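PDB 4KV7: probable leucine/isoleucine/valine-binding protein, which probably binds a small ligand such as a branched-chain amino acid, as a periplasmic substrate-binding protein of the leucine-binding family. Local coordinates for residues 79-84 against 108-113. The protein carries 1 engineered substitution. Numbering follows the deposited sequence.
Sequences RLTDEH and TKTPFF
Two neighbouring helices of one lobe of the periplasmic binding protein fold meet at their C-terminal ends, where Thr-81 of helix 70-81 packs on Thr-108 and Thr-110, just past helix 95-107. The touch is van der Waals and small, burying 117 Å² in all. The methyl of Thr-81 makes the closest approaches. Thr-81 CG2 lies 3.5 Å from Thr-108 OG1 and 3.7 Å from Thr-110 OG1, one methyl against two oxygens. Those oxygens are bonded to each other: Thr-110 OG1 donates to Thr-108 OG1 over 2.8 Å. The one proton of the Thr-108 hydroxyl is shared between Ile-104 O and Ala-105 O. The Thr-81 and Thr-108 side chains cross at about a right angle, with Thr-108 CG2 3.8 Å from Thr-81 OG1. In Thr-81 a chi1 of 57° sets OG1 between the backbone N and the carbonyl carbon. There it bonds back to Met-77 O, one turn earlier. Arg-326 bridges the two ends, through a bond to Thr-81 O and a weak one to Thr-108 O. Lys-109 has positive phi and closes helix 95-107 with a Schellman motif. The chain then enters parallel strand 112-113, a helix-to-strand connection typical of the alternating alpha/beta lobes of periplasmic binding proteins.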
loop_
_atom_site.group_PDB
_atom_site.type_symbol
_atom_site.label_atom_id
_atom_site.label_comp_id
_atom_site.label_asym_id
_atom_site.label_seq_id
_atom_site.Cartn_x
_atom_site.Cartn_y
_atom_site.Cartn_z
ATOM N N ARG A 79 -19.667 -12.190 -1.722
ATOM C CA ARG A 79 -19.634 -13.313 -0.790
ATOM C C ARG A 79 -19.243 -12.867 0.619
ATOM O O ARG A 79 -19.848 -13.303 1.602
ATOM C CB ARG A 79 -18.708 -14.429 -1.296
ATOM C CG ARG A 79 -19.207 -15.127 -2.562
ATOM C CD ARG A 79 -18.818 -16.608 -2.617
ATOM N NE ARG A 79 -17.376 -16.815 -2.486
ATOM C CZ ARG A 79 -16.512 -16.759 -3.494
ATOM N NH1 ARG A 79 -16.936 -16.484 -4.722
ATOM N NH2 ARG A 79 -15.220 -16.966 -3.274
ATOM N N LEU A 80 -18.252 -11.988 0.720
ATOM C CA LEU A 80 -17.788 -11.520 2.020
ATOM C C LEU A 80 -18.874 -10.744 2.758
ATOM O O LEU A 80 -19.062 -10.922 3.961
ATOM C CB LEU A 80 -16.534 -10.649 1.873
ATOM C CG LEU A 80 -15.277 -11.394 1.425
ATOM C CD1 LEU A 80 -14.198 -10.396 1.055
ATOM C CD2 LEU A 80 -14.804 -12.329 2.520
ATOM N N THR A 81 -19.593 -9.887 2.040
ATOM C CA THR A 81 -20.586 -9.023 2.680
ATOM C C THR A 81 -21.935 -9.713 2.870
ATOM O O THR A 81 -22.665 -9.412 3.816
ATOM C CB THR A 81 -20.792 -7.703 1.909
ATOM O OG1 THR A 81 -21.179 -7.987 0.559
ATOM C CG2 THR A 81 -19.512 -6.878 1.912
ATOM N N ASP A 82 -22.273 -10.634 1.974
ATOM C CA ASP A 82 -23.527 -11.366 2.088
ATOM C C ASP A 82 -23.327 -12.604 2.953
ATOM O O ASP A 82 -23.557 -12.567 4.162
ATOM C CB ASP A 82 -24.047 -11.755 0.701
ATOM C CG ASP A 82 -25.442 -12.366 0.736
ATOM O OD1 ASP A 82 -25.898 -12.795 1.815
ATOM O OD2 ASP A 82 -26.085 -12.420 -0.334
ATOM N N GLU A 83 -22.896 -13.703 2.344
ATOM C CA GLU A 83 -22.917 -14.979 3.046
ATOM C C GLU A 83 -21.973 -15.057 4.251
ATOM O O GLU A 83 -22.318 -15.675 5.254
ATOM C CB GLU A 83 -22.722 -16.163 2.090
ATOM C CG GLU A 83 -21.292 -16.458 1.700
ATOM C CD GLU A 83 -21.209 -17.486 0.583
ATOM O OE1 GLU A 83 -20.677 -18.591 0.823
ATOM O OE2 GLU A 83 -21.683 -17.182 -0.531
ATOM N N HIS A 84 -20.808 -14.421 4.175
ATOM C CA HIS A 84 -19.874 -14.476 5.299
ATOM C C HIS A 84 -20.202 -13.457 6.383
ATOM O O HIS A 84 -19.719 -13.568 7.512
ATOM C CB HIS A 84 -18.435 -14.293 4.823
ATOM C CG HIS A 84 -17.943 -15.413 3.962
ATOM N ND1 HIS A 84 -17.865 -16.714 4.411
ATOM C CD2 HIS A 84 -17.495 -15.425 2.686
ATOM C CE1 HIS A 84 -17.397 -17.482 3.443
ATOM N NE2 HIS A 84 -17.164 -16.726 2.385
ATOM N N THR A 108 -23.695 -2.290 1.506
ATOM C CA THR A 108 -23.911 -3.180 2.642
ATOM C C THR A 108 -23.486 -2.542 3.963
ATOM O O THR A 108 -23.545 -3.186 5.014
ATOM C CB THR A 108 -23.176 -4.518 2.466
ATOM O OG1 THR A 108 -21.772 -4.277 2.321
ATOM C CG2 THR A 108 -23.693 -5.254 1.236
ATOM N N LYS A 109 -23.069 -1.278 3.896
ATOM C CA LYS A 109 -22.632 -0.520 5.071
ATOM C C LYS A 109 -21.500 -1.226 5.822
ATOM O O LYS A 109 -21.466 -1.250 7.053
ATOM C CB LYS A 109 -23.822 -0.202 5.985
ATOM C CG LYS A 109 -24.888 0.608 5.276
ATOM C CD LYS A 109 -25.985 1.054 6.223
ATOM C CE LYS A 109 -27.075 1.816 5.477
ATOM N NZ LYS A 109 -26.588 3.116 4.937
ATOM N N THR A 110 -20.580 -1.800 5.059
ATOM C CA THR A 110 -19.460 -2.544 5.617
ATOM C C THR A 110 -18.210 -1.675 5.583
ATOM O O THR A 110 -17.804 -1.234 4.510
ATOM C CB THR A 110 -19.176 -3.810 4.782
ATOM O OG1 THR A 110 -20.357 -4.619 4.692
ATOM C CG2 THR A 110 -18.053 -4.631 5.398
ATOM N N PRO A 111 -17.574 -1.437 6.745
ATOM C CA PRO A 111 -16.326 -0.657 6.737
ATOM C C PRO A 111 -15.284 -1.286 5.821
ATOM O O PRO A 111 -15.112 -2.508 5.805
ATOM C CB PRO A 111 -15.873 -0.709 8.199
ATOM C CG PRO A 111 -17.140 -0.888 8.974
ATOM C CD PRO A 111 -18.019 -1.761 8.112
ATOM N N PHE A 112 -14.608 -0.435 5.053
ATOM C CA PHE A 112 -13.601 -0.835 4.087
ATOM C C PHE A 112 -12.316 -0.167 4.592
ATOM O O PHE A 112 -12.061 1.015 4.321
ATOM C CB PHE A 112 -14.006 -0.340 2.692
ATOM C CG PHE A 112 -13.178 -0.905 1.569
ATOM C CD1 PHE A 112 -13.472 -2.145 1.020
ATOM C CD2 PHE A 112 -12.113 -0.192 1.049
ATOM C CE1 PHE A 112 -12.713 -2.660 -0.016
ATOM C CE2 PHE A 112 -11.354 -0.707 0.004
ATOM C CZ PHE A 112 -11.660 -1.936 -0.524
ATOM N N PHE A 113 -11.538 -0.910 5.380
ATOM C CA PHE A 113 -10.506 -0.322 6.227
ATOM C C PHE A 113 -9.099 -0.764 5.850
ATOM O O PHE A 113 -8.834 -1.958 5.682
ATOM C CB PHE A 113 -10.759 -0.659 7.706
ATOM C CG PHE A 113 -9.658 -0.185 8.614
ATOM C CD1 PHE A 113 -9.410 1.169 8.744
ATOM C CD2 PHE A 113 -8.849 -1.078 9.306
ATOM C CE1 PHE A 113 -8.381 1.631 9.539
ATOM C CE2 PHE A 113 -7.824 -0.624 10.111
ATOM C CZ PHE A 113 -7.584 0.730 10.227
#